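Local coordinates for protein AvrL567-D (PDB 2QVT) that is a flax rust avirulence protein, probably a secreted effector whose recognition triggers disease resistance in flax, though its biochemical function is unknown, at residues A97-T102 with G119-T124. Residues are numbered along the deposited sequence; the frame is centred on the assembly and turned at random.
Sequences ARTLGT and GATRRT
The methyl group of Thr-121 sits on one face of the flat peptide group joining Leu-100 to Gly-101, almost straight above its carbonyl carbon. From there CG2 of Thr-121 is 3.4 Å from C of Leu-100, 3.3 Å from O of Leu-100 and 3.7 Å from N of Gly-101. That peptide's N-H, on Gly-101, is directed at OG1 of Thr-99 in an ST turn (N to OG1 3.3 Å, OG1 less surely placed). CG2 of Thr-121 also lies to one side of the preceding peptide, 3.5 Å from O of Thr-99. With OG1 of Thr-121 beside the backbone N (chi1 -56°), CG2 falls opposite that N and beside the carbonyl carbon, which points it at the strand. This OG1 makes a weak hydrogen bond to the backbone of Ser-118. A water bridges the two backbones: it reaches O of Thr-99 from the other side of the Thr-99 to Leu-100 peptide plane, donating at 2.7 Å, and accepts from N of Arg-122 at 3.2 Å. Leu-100 starts out pointing away from the loop, yet its CD2 methyl returns to within 4.0 Å of O of Arg-122. The loop thus rests beside 98-104, an outermost strand of the four-stranded antiparallel sheet. Leu-100 and Gly-101 both make backbone bonds to Val-84, and Leu-100 has psi near -8°, consistent with a beta bulge. Across the contact no direct hydrogen bond forms: the direct contact is mainly a methyl laid on a peptide, and the bridging water satisfies a strand carbonyl and a loop N-H that do not pair with each other.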
loop_
_atom_site.group_PDB
_atom_site.type_symbol
_atom_site.label_atom_id
_atom_site.label_comp_id
_atom_site.label_asym_id
_atom_site.label_seq_id
_atom_site.Cartn_x
_atom_site.Cartn_y
_atom_site.Cartn_z
ATOM N N ALA A 97 2.095 3.582 -12.654
ATOM C CA ALA A 97 2.029 3.062 -11.303
ATOM C C ALA A 97 3.359 2.466 -10.979
ATOM O O ALA A 97 4.029 1.877 -11.833
ATOM C CB ALA A 97 0.928 2.001 -11.177
ATOM N N ARG A 98 3.732 2.597 -9.725
ATOM C CA ARG A 98 4.951 1.999 -9.240
ATOM C C ARG A 98 4.509 0.849 -8.373
ATOM O O ARG A 98 3.348 0.689 -8.054
ATOM C CB ARG A 98 5.746 3.013 -8.405
ATOM C CG ARG A 98 7.027 3.607 -8.955
ATOM C CD ARG A 98 7.083 4.157 -10.398
ATOM N NE ARG A 98 6.195 5.234 -10.822
ATOM C CZ ARG A 98 6.552 6.326 -11.525
ATOM N NH1 ARG A 98 7.803 6.587 -11.820
ATOM N NH2 ARG A 98 5.626 7.191 -11.922
ATOM N N THR A 99 5.472 0.049 -7.971
ATOM C CA THR A 99 5.161 -1.054 -7.077
ATOM C C THR A 99 5.845 -0.932 -5.692
ATOM O O THR A 99 6.926 -0.340 -5.594
ATOM C CB THR A 99 5.355 -2.413 -7.806
ATOM O OG1 THR A 99 4.871 -3.461 -6.977
ATOM C CG2 THR A 99 6.777 -2.663 -8.182
ATOM N N LEU A 100 5.157 -1.387 -4.624
ATOM C CA LEU A 100 5.771 -1.539 -3.277
ATOM C C LEU A 100 6.371 -2.952 -3.031
ATOM O O LEU A 100 7.081 -3.201 -2.019
ATOM C CB LEU A 100 4.818 -1.084 -2.109
ATOM C CG LEU A 100 4.417 0.439 -2.087
ATOM C CD1 LEU A 100 3.265 0.802 -1.147
ATOM C CD2 LEU A 100 5.595 1.411 -1.832
ATOM N N GLY A 101 6.121 -3.869 -3.954
ATOM C CA GLY A 101 6.429 -5.264 -3.675
ATOM C C GLY A 101 5.141 -6.066 -3.743
ATOM O O GLY A 101 4.136 -5.592 -4.283
ATOM N N THR A 102 5.174 -7.293 -3.233
ATOM C CA THR A 102 4.037 -8.177 -3.411
ATOM C C THR A 102 3.525 -8.552 -2.056
ATOM O O THR A 102 4.262 -8.532 -1.084
ATOM C CB THR A 102 4.352 -9.477 -4.248
ATOM O OG1 THR A 102 5.445 -10.159 -3.642
ATOM C CG2 THR A 102 4.685 -9.158 -5.745
ATOM N N GLY A 119 15.692 -4.061 -6.437
ATOM C CA GLY A 119 16.388 -3.023 -5.649
ATOM C C GLY A 119 15.803 -1.637 -5.904
ATOM O O GLY A 119 15.855 -0.764 -5.032
ATOM N N ALA A 120 15.208 -1.460 -7.086
ATOM C CA ALA A 120 14.452 -0.249 -7.468
ATOM C C ALA A 120 13.123 0.008 -6.687
ATOM O O ALA A 120 12.596 1.135 -6.691
ATOM C CB ALA A 120 14.173 -0.264 -9.009
ATOM N N THR A 121 12.581 -1.034 -6.053
ATOM C CA THR A 121 11.348 -0.914 -5.243
ATOM C C THR A 121 11.617 -0.061 -4.002
ATOM O O THR A 121 12.373 -0.453 -3.155
ATOM C CB THR A 121 10.815 -2.329 -4.865
ATOM O OG1 THR A 121 10.622 -3.089 -6.063
ATOM C CG2 THR A 121 9.486 -2.279 -4.108
ATOM N N ARG A 122 11.020 1.122 -3.918
ATOM C CA ARG A 122 11.094 1.949 -2.688
ATOM C C ARG A 122 10.567 1.173 -1.478
ATOM O O ARG A 122 9.494 0.559 -1.563
ATOM C CB ARG A 122 10.281 3.242 -2.845
ATOM C CG ARG A 122 10.617 4.054 -4.102
ATOM C CD ARG A 122 11.405 5.277 -3.769
ATOM N NE ARG A 122 12.573 5.455 -4.640
ATOM C CZ ARG A 122 13.799 5.743 -4.199
ATOM N NH1 ARG A 122 14.011 5.937 -2.906
ATOM N NH2 ARG A 122 14.816 5.861 -5.066
ATOM N N ARG A 123 11.309 1.203 -0.360
ATOM C CA ARG A 123 10.793 0.584 0.875
ATOM C C ARG A 123 9.973 1.552 1.736
ATOM O O ARG A 123 9.088 1.143 2.438
ATOM C CB ARG A 123 11.863 -0.208 1.681
ATOM C CG ARG A 123 12.912 0.602 2.408
ATOM C CD ARG A 123 13.845 -0.272 3.329
ATOM N NE ARG A 123 13.254 -0.618 4.643
ATOM C CZ ARG A 123 13.134 0.218 5.686
ATOM N NH1 ARG A 123 13.545 1.474 5.605
ATOM N NH2 ARG A 123 12.585 -0.204 6.829
ATOM N N THR A 124 10.262 2.842 1.643
ATOM C CA THR A 124 9.555 3.797 2.474
ATOM C C THR A 124 8.835 4.839 1.634
ATOM O O THR A 124 9.168 5.057 0.459
ATOM C CB THR A 124 10.477 4.500 3.486
ATOM O OG1 THR A 124 11.378 5.336 2.761
ATOM C CG2 THR A 124 11.217 3.485 4.351
HETATM O O HOH W 1 8.463 1.909 -5.626
#